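Flavin-containing monooxygenase (Allium sativum, PDB 6WPU) probably uses a bound flavin-adenine dinucleotide to add oxygen to the sulfur of S-allyl-L-cysteine. Local coordinates at residues P71-S76 against S204-I209; Y296-P301 against N314-L319; K321-P326 against F399-W404. All blocks are in the same frame, centred on the assembly; numbering follows the deposited sequence.

Contact 1: residues P71-S76 against S204-I209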
# COMPACT_ATOMS: atom_id res chain seq x y z
N PRO A 71 2.77 -12.77 17.14
CA PRO A 71 1.80 -12.99 16.05
C PRO A 71 0.80 -11.86 15.89
O PRO A 71 0.22 -11.73 14.81
CB PRO A 71 1.11 -14.31 16.44
CG PRO A 71 1.50 -14.57 17.85
CD PRO A 71 2.81 -13.90 18.08
N MET A 72 0.57 -11.06 16.93
CA MET A 72 -0.32 -9.91 16.81
C MET A 72 0.41 -8.64 16.38
O MET A 72 -0.25 -7.64 16.08
CB MET A 72 -1.04 -9.68 18.14
CG MET A 72 -2.16 -10.70 18.42
SD MET A 72 -3.57 -10.37 17.34
CE MET A 72 -4.39 -9.07 18.26
N SER A 73 1.74 -8.66 16.33
CA SER A 73 2.54 -7.49 15.94
C SER A 73 2.16 -6.26 16.76
O SER A 73 1.95 -5.18 16.22
CB SER A 73 2.39 -7.21 14.45
OG SER A 73 3.01 -8.23 13.68
N GLN A 74 2.03 -6.45 18.08
CA GLN A 74 1.71 -5.37 19.00
C GLN A 74 2.82 -5.03 19.98
O GLN A 74 2.84 -3.92 20.51
CB GLN A 74 0.45 -5.70 19.81
CG GLN A 74 -0.85 -5.62 19.03
CD GLN A 74 -2.01 -6.13 19.85
OE1 GLN A 74 -1.83 -6.96 20.74
NE2 GLN A 74 -3.21 -5.63 19.58
N ASP A 75 3.73 -5.97 20.27
CA ASP A 75 4.83 -5.70 21.20
C ASP A 75 5.76 -4.64 20.61
O ASP A 75 6.31 -4.82 19.51
CB ASP A 75 5.57 -7.00 21.48
CG ASP A 75 6.82 -6.79 22.31
OD1 ASP A 75 6.93 -5.75 22.99
OD2 ASP A 75 7.69 -7.68 22.28
N SER A 76 5.95 -3.53 21.33
CA SER A 76 6.64 -2.39 20.74
C SER A 76 8.12 -2.65 20.51
O SER A 76 8.72 -2.01 19.65
CB SER A 76 6.46 -1.14 21.62
OG SER A 76 7.05 -1.35 22.89
N SER A 204 -2.98 -10.65 10.03
CA SER A 204 -2.61 -11.16 8.71
C SER A 204 -1.25 -10.69 8.26
O SER A 204 -0.69 -11.28 7.32
CB SER A 204 -3.64 -10.72 7.67
OG SER A 204 -3.68 -9.30 7.56
N HIS A 205 -0.70 -9.64 8.87
CA HIS A 205 0.67 -9.23 8.57
C HIS A 205 1.63 -10.40 8.71
O HIS A 205 2.65 -10.45 8.02
CB HIS A 205 1.10 -8.10 9.50
CG HIS A 205 2.52 -7.65 9.28
ND1 HIS A 205 2.94 -7.04 8.11
CD2 HIS A 205 3.60 -7.68 10.10
CE1 HIS A 205 4.22 -6.74 8.22
NE2 HIS A 205 4.64 -7.11 9.42
N ASN A 206 1.31 -11.37 9.56
CA ASN A 206 2.17 -12.52 9.77
C ASN A 206 1.67 -13.77 9.05
O ASN A 206 2.19 -14.86 9.29
CB ASN A 206 2.34 -12.77 11.27
CG ASN A 206 3.03 -11.61 11.96
OD1 ASN A 206 4.13 -11.22 11.56
ND2 ASN A 206 2.40 -11.03 12.98
N TYR A 207 0.69 -13.64 8.16
CA TYR A 207 0.19 -14.81 7.45
C TYR A 207 1.09 -15.10 6.25
O TYR A 207 1.38 -14.20 5.46
CB TYR A 207 -1.26 -14.64 6.99
CG TYR A 207 -1.66 -15.85 6.17
CD1 TYR A 207 -1.86 -17.10 6.80
CD2 TYR A 207 -1.76 -15.79 4.79
CE1 TYR A 207 -2.18 -18.23 6.06
CE2 TYR A 207 -2.07 -16.93 4.04
CZ TYR A 207 -2.28 -18.14 4.69
OH TYR A 207 -2.58 -19.27 3.97
N ARG A 208 1.52 -16.35 6.12
CA ARG A 208 2.40 -16.72 5.01
C ARG A 208 1.88 -17.91 4.22
O ARG A 208 1.84 -17.86 2.98
CB ARG A 208 3.80 -17.05 5.53
CG ARG A 208 4.53 -15.83 6.12
CD ARG A 208 4.70 -14.71 5.09
NE ARG A 208 5.43 -13.61 5.70
CZ ARG A 208 4.86 -12.54 6.24
NH1 ARG A 208 3.53 -12.39 6.19
NH2 ARG A 208 5.63 -11.61 6.80
N ILE A 209 1.50 -18.99 4.90
CA ILE A 209 1.20 -20.26 4.24
C ILE A 209 0.05 -20.96 4.97
O ILE A 209 -0.17 -20.72 6.16
CB ILE A 209 2.45 -21.18 4.18
CG1 ILE A 209 3.01 -21.44 5.58
CG2 ILE A 209 3.49 -20.59 3.23
CD1 ILE A 209 3.93 -22.70 5.67
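Asn206 reaches across to Pro71 and Ser73 and joins two loops of the flavin-binding monooxygenase fold: the long one that follows strand 47-52 and the one that leaves strand 200-203 through a short 3-10 turn. Its amide nitrogen makes both hydrogen bonds between the two loops. Asn206 ND2 gives one hydrogen to the carbonyl O of Pro71 at 2.9 Å, a weak bond bent to 148°, and the other to Ser73 OG, also at 2.9 Å, with that hydroxyl tilted 21° out of the amide plane. Both N-H groups are therefore spent on the same loop, which should fix the rotation of the amide. The other end of the group is held too, because Asn206 OD1 accepts from the backbone N of Glu68.

Ser73 sits in the left-handed region of backbone angles and sends its CB toward the facing loop. With OG anti to the carbonyl carbon (chi1 -69°), the buried hydroxyl lies between Asn206 and the carboxylate of Glu68, to which it is also hydrogen-bonded. His205 comes alongside; its side chain lies about 7 Å from the FAD at the nearest atoms, and its ND1 is hydrogen-bonded to Ser84. Toward Ser73 it turns a ring edge: His205 CD2 stops 3.7 Å from Ser73 OG, near the plane of the imidazole.

Contact 2: residues Y296-P301 against N314-L319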
# COMPACT_ATOMS: atom_id res chain seq x y z
N TYR A 296 -3.78 -1.68 8.11
CA TYR A 296 -2.57 -1.07 8.64
C TYR A 296 -2.80 0.39 8.96
O TYR A 296 -3.85 0.97 8.65
CB TYR A 296 -1.41 -1.23 7.64
CG TYR A 296 -1.11 -2.68 7.40
CD1 TYR A 296 -0.16 -3.35 8.17
CD2 TYR A 296 -1.79 -3.40 6.41
CE1 TYR A 296 0.11 -4.69 7.97
CE2 TYR A 296 -1.53 -4.75 6.21
CZ TYR A 296 -0.58 -5.39 6.99
OH TYR A 296 -0.34 -6.73 6.80
N VAL A 297 -1.81 0.99 9.62
CA VAL A 297 -1.82 2.41 9.93
C VAL A 297 -0.55 3.03 9.36
O VAL A 297 0.44 2.34 9.08
CB VAL A 297 -1.94 2.70 11.44
CG1 VAL A 297 -3.22 2.08 12.01
CG2 VAL A 297 -0.73 2.19 12.17
N TYR A 298 -0.60 4.34 9.14
CA TYR A 298 0.58 5.10 8.79
C TYR A 298 1.51 5.16 9.99
O TYR A 298 1.07 5.20 11.13
CB TYR A 298 0.19 6.52 8.36
CG TYR A 298 -0.69 6.52 7.14
CD1 TYR A 298 -2.08 6.61 7.25
CD2 TYR A 298 -0.14 6.41 5.86
CE1 TYR A 298 -2.90 6.61 6.13
CE2 TYR A 298 -0.95 6.40 4.73
CZ TYR A 298 -2.33 6.50 4.88
OH TYR A 298 -3.17 6.49 3.78
N ASN A 299 2.82 5.17 9.72
CA ASN A 299 3.78 5.13 10.81
C ASN A 299 5.09 5.73 10.31
O ASN A 299 5.74 5.13 9.46
CB ASN A 299 3.97 3.69 11.28
CG ASN A 299 4.83 3.57 12.51
OD1 ASN A 299 4.70 4.36 13.44
ND2 ASN A 299 5.73 2.60 12.52
N PHE A 300 5.48 6.91 10.84
CA PHE A 300 6.75 7.57 10.52
C PHE A 300 7.51 7.91 11.79
O PHE A 300 7.66 9.09 12.13
CB PHE A 300 6.58 8.87 9.75
CG PHE A 300 5.43 8.90 8.83
CD1 PHE A 300 4.26 9.53 9.20
CD2 PHE A 300 5.54 8.37 7.56
CE1 PHE A 300 3.19 9.59 8.33
CE2 PHE A 300 4.48 8.41 6.69
CZ PHE A 300 3.29 9.02 7.08
N PRO A 301 8.04 6.91 12.50
CA PRO A 301 8.71 7.22 13.77
C PRO A 301 9.91 8.16 13.62
O PRO A 301 10.22 8.94 14.54
CB PRO A 301 9.12 5.83 14.29
CG PRO A 301 9.14 4.94 13.06
CD PRO A 301 8.08 5.48 12.15
N ASN A 314 -5.54 7.42 10.98
CA ASN A 314 -5.17 7.30 9.57
C ASN A 314 -5.48 8.55 8.76
O ASN A 314 -5.66 8.47 7.53
CB ASN A 314 -5.78 6.05 8.94
CG ASN A 314 -4.87 4.86 9.07
OD1 ASN A 314 -3.77 4.98 9.64
ND2 ASN A 314 -5.30 3.70 8.60
N ARG A 315 -5.54 9.72 9.40
CA ARG A 315 -5.46 11.00 8.70
C ARG A 315 -4.05 11.55 8.91
O ARG A 315 -3.66 11.87 10.05
CB ARG A 315 -6.52 11.98 9.18
CG ARG A 315 -6.26 13.40 8.70
CD ARG A 315 -7.38 14.32 9.14
NE ARG A 315 -8.62 14.04 8.42
CZ ARG A 315 -9.76 14.70 8.62
NH1 ARG A 315 -9.81 15.66 9.53
NH2 ARG A 315 -10.83 14.41 7.90
N VAL A 316 -3.28 11.63 7.84
CA VAL A 316 -1.93 12.17 7.88
C VAL A 316 -1.97 13.63 7.46
O VAL A 316 -2.57 13.97 6.43
CB VAL A 316 -0.97 11.39 6.96
CG1 VAL A 316 0.42 12.01 7.02
CG2 VAL A 316 -0.94 9.93 7.33
N GLY A 317 -1.34 14.50 8.23
CA GLY A 317 -1.05 15.82 7.73
C GLY A 317 -1.31 16.95 8.70
O GLY A 317 -1.02 16.85 9.89
N PRO A 318 -1.90 18.06 8.20
CA PRO A 318 -2.49 18.25 6.87
C PRO A 318 -1.54 18.11 5.66
O PRO A 318 -0.36 18.51 5.74
CB PRO A 318 -3.05 19.67 6.94
CG PRO A 318 -2.29 20.34 8.04
CD PRO A 318 -2.05 19.25 9.04
N LEU A 319 -2.03 17.49 4.59
CA LEU A 319 -1.26 17.24 3.37
C LEU A 319 -2.03 17.78 2.18
O LEU A 319 -3.14 17.32 1.90
CB LEU A 319 -0.96 15.76 3.17
CG LEU A 319 -0.04 15.06 4.17
CD1 LEU A 319 0.20 13.63 3.73
CD2 LEU A 319 1.26 15.83 4.34
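Asn314 lays its side-chain amide against the backbone of Tyr296, Val297 and Tyr298 and mimics a strand neighbour. Starting at the root, Asn314 CB passes 4.1 Å from Tyr298 CD1. Asn314 CG comes next, still beside that ring, whose plane stands 73° from the amide. Asn314 ND2 donates to the carbonyl O of Tyr296 at 3.1 Å; the bond is nearly straight at 168°, lies in both the amide and the carbonyl plane, and uses a lone pair of the oxygen. Asn314 OD1 takes the backbone N of Tyr298 at 3.3 Å, the donor being tilted from the carbonyl plane, and rests close to Val297 CA. The two bonds flank Val297 and should fix the rotation of the amide.

Two residues on, Val316, with CG1 anti to its backbone N (chi1 179°), divides its methyls between two rings: CG2 sits over a face of Tyr298, 3.7 Å from the ring centroid in a CH-pi contact, while CG1 meets Phe300 CE1 at 3.9 Å. Val311 of the partner strand 310-312 touches both rings, and Tyr298 OH is hydrogen-bonded to the carbonyl of Ile337.

Asn314 has positive phi and occupies the turn between strands 310-312 and 315-317, so the arrangement is a beta-hairpin docked by its turn residue and the start of its second strand onto strand 296-297 and the chain that follows, close to the FAD site.

Contact 3: residues K321-P326 against F399-W404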
# COMPACT_ATOMS: atom_id res chain seq x y z
N LYS A 321 -3.13 17.88 -1.38
CA LYS A 321 -3.22 16.83 -2.41
C LYS A 321 -2.60 15.51 -1.94
O LYS A 321 -2.08 14.74 -2.74
CB LYS A 321 -2.58 17.29 -3.72
CG LYS A 321 -3.14 18.60 -4.28
CD LYS A 321 -4.66 18.52 -4.41
CE LYS A 321 -5.21 19.72 -5.17
NZ LYS A 321 -6.69 19.79 -5.10
N HIS A 322 -2.65 15.26 -0.62
CA HIS A 322 -2.12 14.05 0.01
C HIS A 322 -0.60 13.95 -0.07
O HIS A 322 -0.04 12.86 0.16
CB HIS A 322 -2.74 12.76 -0.58
CG HIS A 322 -4.24 12.78 -0.70
ND1 HIS A 322 -5.08 12.50 0.36
CD2 HIS A 322 -5.04 13.00 -1.77
CE1 HIS A 322 -6.33 12.58 -0.04
NE2 HIS A 322 -6.34 12.88 -1.33
N VAL A 323 0.09 15.06 -0.36
CA VAL A 323 1.51 15.01 -0.67
C VAL A 323 2.32 15.99 0.19
O VAL A 323 3.32 15.59 0.80
CB VAL A 323 1.74 15.27 -2.17
CG1 VAL A 323 3.23 15.56 -2.47
CG2 VAL A 323 1.29 14.07 -2.98
N PHE A 324 1.91 17.26 0.21
CA PHE A 324 2.71 18.38 0.72
C PHE A 324 2.17 18.91 2.03
O PHE A 324 1.06 19.45 2.05
CB PHE A 324 2.75 19.52 -0.30
CG PHE A 324 3.65 19.29 -1.47
CD1 PHE A 324 5.03 19.25 -1.31
CD2 PHE A 324 3.13 19.19 -2.75
CE1 PHE A 324 5.88 19.08 -2.41
CE2 PHE A 324 3.97 19.02 -3.86
CZ PHE A 324 5.36 18.97 -3.68
N PRO A 325 2.92 18.86 3.13
CA PRO A 325 2.55 19.64 4.32
C PRO A 325 2.62 21.13 4.01
O PRO A 325 3.69 21.64 3.67
CB PRO A 325 3.60 19.24 5.36
CG PRO A 325 4.24 17.98 4.83
CD PRO A 325 4.15 18.08 3.32
N PRO A 326 1.49 21.85 4.11
CA PRO A 326 1.48 23.25 3.65
C PRO A 326 2.57 24.11 4.26
O PRO A 326 3.22 24.87 3.54
CB PRO A 326 0.08 23.74 4.05
CG PRO A 326 -0.77 22.48 4.03
CD PRO A 326 0.15 21.40 4.55
N PHE A 399 -8.30 8.11 -10.65
CA PHE A 399 -7.72 8.49 -11.93
C PHE A 399 -7.97 9.95 -12.25
O PHE A 399 -7.21 10.54 -13.03
CB PHE A 399 -8.25 7.59 -13.05
CG PHE A 399 -7.92 6.15 -12.85
CD1 PHE A 399 -6.59 5.74 -12.78
CD2 PHE A 399 -8.92 5.19 -12.72
CE1 PHE A 399 -6.27 4.41 -12.60
CE2 PHE A 399 -8.61 3.86 -12.53
CZ PHE A 399 -7.28 3.47 -12.46
N ASP A 400 -9.02 10.55 -11.68
CA ASP A 400 -9.18 12.00 -11.73
C ASP A 400 -8.07 12.68 -10.94
O ASP A 400 -7.57 13.74 -11.36
CB ASP A 400 -10.54 12.40 -11.19
CG ASP A 400 -11.69 11.83 -12.00
OD1 ASP A 400 -11.50 11.57 -13.21
OD2 ASP A 400 -12.78 11.63 -11.42
N TYR A 401 -7.70 12.11 -9.79
CA TYR A 401 -6.56 12.60 -9.04
C TYR A 401 -5.28 12.48 -9.85
O TYR A 401 -4.51 13.44 -9.96
CB TYR A 401 -6.45 11.83 -7.72
CG TYR A 401 -5.21 12.14 -6.92
CD1 TYR A 401 -4.12 11.29 -6.94
CD2 TYR A 401 -5.12 13.29 -6.15
CE1 TYR A 401 -2.98 11.55 -6.21
CE2 TYR A 401 -3.97 13.58 -5.41
CZ TYR A 401 -2.90 12.71 -5.45
OH TYR A 401 -1.75 12.99 -4.72
N ASP A 402 -5.02 11.29 -10.41
CA ASP A 402 -3.89 11.11 -11.30
C ASP A 402 -3.89 12.14 -12.42
O ASP A 402 -2.86 12.76 -12.71
CB ASP A 402 -3.90 9.70 -11.92
CG ASP A 402 -3.52 8.61 -10.93
OD1 ASP A 402 -3.04 8.91 -9.82
OD2 ASP A 402 -3.71 7.44 -11.30
N ASP A 403 -5.05 12.34 -13.07
CA ASP A 403 -5.11 13.29 -14.18
C ASP A 403 -4.82 14.71 -13.71
O ASP A 403 -4.19 15.48 -14.44
CB ASP A 403 -6.47 13.22 -14.87
CG ASP A 403 -6.60 12.01 -15.78
OD1 ASP A 403 -5.58 11.36 -16.06
OD2 ASP A 403 -7.74 11.70 -16.21
N TRP A 404 -5.29 15.08 -12.51
CA TRP A 404 -4.94 16.39 -11.97
C TRP A 404 -3.42 16.53 -11.85
O TRP A 404 -2.85 17.56 -12.21
CB TRP A 404 -5.61 16.61 -10.62
CG TRP A 404 -5.37 18.00 -10.09
CD1 TRP A 404 -6.13 19.10 -10.31
CD2 TRP A 404 -4.26 18.44 -9.29
NE1 TRP A 404 -5.58 20.20 -9.70
CE2 TRP A 404 -4.43 19.82 -9.06
CE3 TRP A 404 -3.14 17.79 -8.74
CZ2 TRP A 404 -3.53 20.57 -8.31
CZ3 TRP A 404 -2.25 18.54 -7.99
CH2 TRP A 404 -2.45 19.92 -7.78
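The irregular chain 321-326 comes up to one side of helix 398-409, nearest at Lys321 and Tyr401, whose CA atoms are 8.5 Å apart, so side chains have to span the gap. Lys321 and His322 both have positive phi, and beyond them Val323 and Phe324 form a classic beta bulge opposite Tyr320.

Tyr401 makes the crossing. With CG anti to its backbone N (chi1 173°), the ring carries its hydroxyl to the carbonyl of Lys321: Tyr401 OH donates to Lys321 O at 2.7 Å, almost in line with the C=O bond. The same hydroxyl is hydrogen-bonded to Gln350 of helix 343-358, and Val323 CG2 packs beside it. His322 turns an edge toward the Tyr401 face in an offset edge-to-face pair, planes at 73°, with His322 CD2 3.8 Å from Tyr401 CE2. The imidazole's ND1 is hydrogen-bonded to His392.

One helical turn on, Trp404 offers a face to the lysine. The Lys321 chain bends at chi2 (-54°), bringing CG above and just beyond the CZ3-CH2 rim and CE over the face of the six-membered ring, 3.9 Å from the centroid. NZ follows over the same face, 4.8 Å from that centroid, in a cation-pi contact.

The ammonium also has a long, weak ion pair with Asp373; the indole face probably adds to stabilising the charge, while the tyrosine hydroxyl satisfies a backbone carbonyl that has turned toward the helix.

In the fold
From the N terminus the chain passes a GxGxxG turn, consistent with Rossmann-type FAD binding, before reaching 71-76. Contact 1 closes the longest loop, 127 residues, by bringing 204-209 back beside it. Contact 2 then closes a short hairpin excursion of 12 residues, and contact 3 one of 72, about half of them helical. The loops are in series; none nests or crosses. Contacts 1 and 2 meet where Tyr296 OH packs against His205 CA near the flavin. Contacts 2 and 3 join where Pro318 and Leu319 pack on Phe324, Pro325 and Pro326. Contacts 1 and 3, on opposite sides of the chain's centre, do not touch; contact 2 touches both, joining the loops beside FAD to 321-326 and helix 398-409.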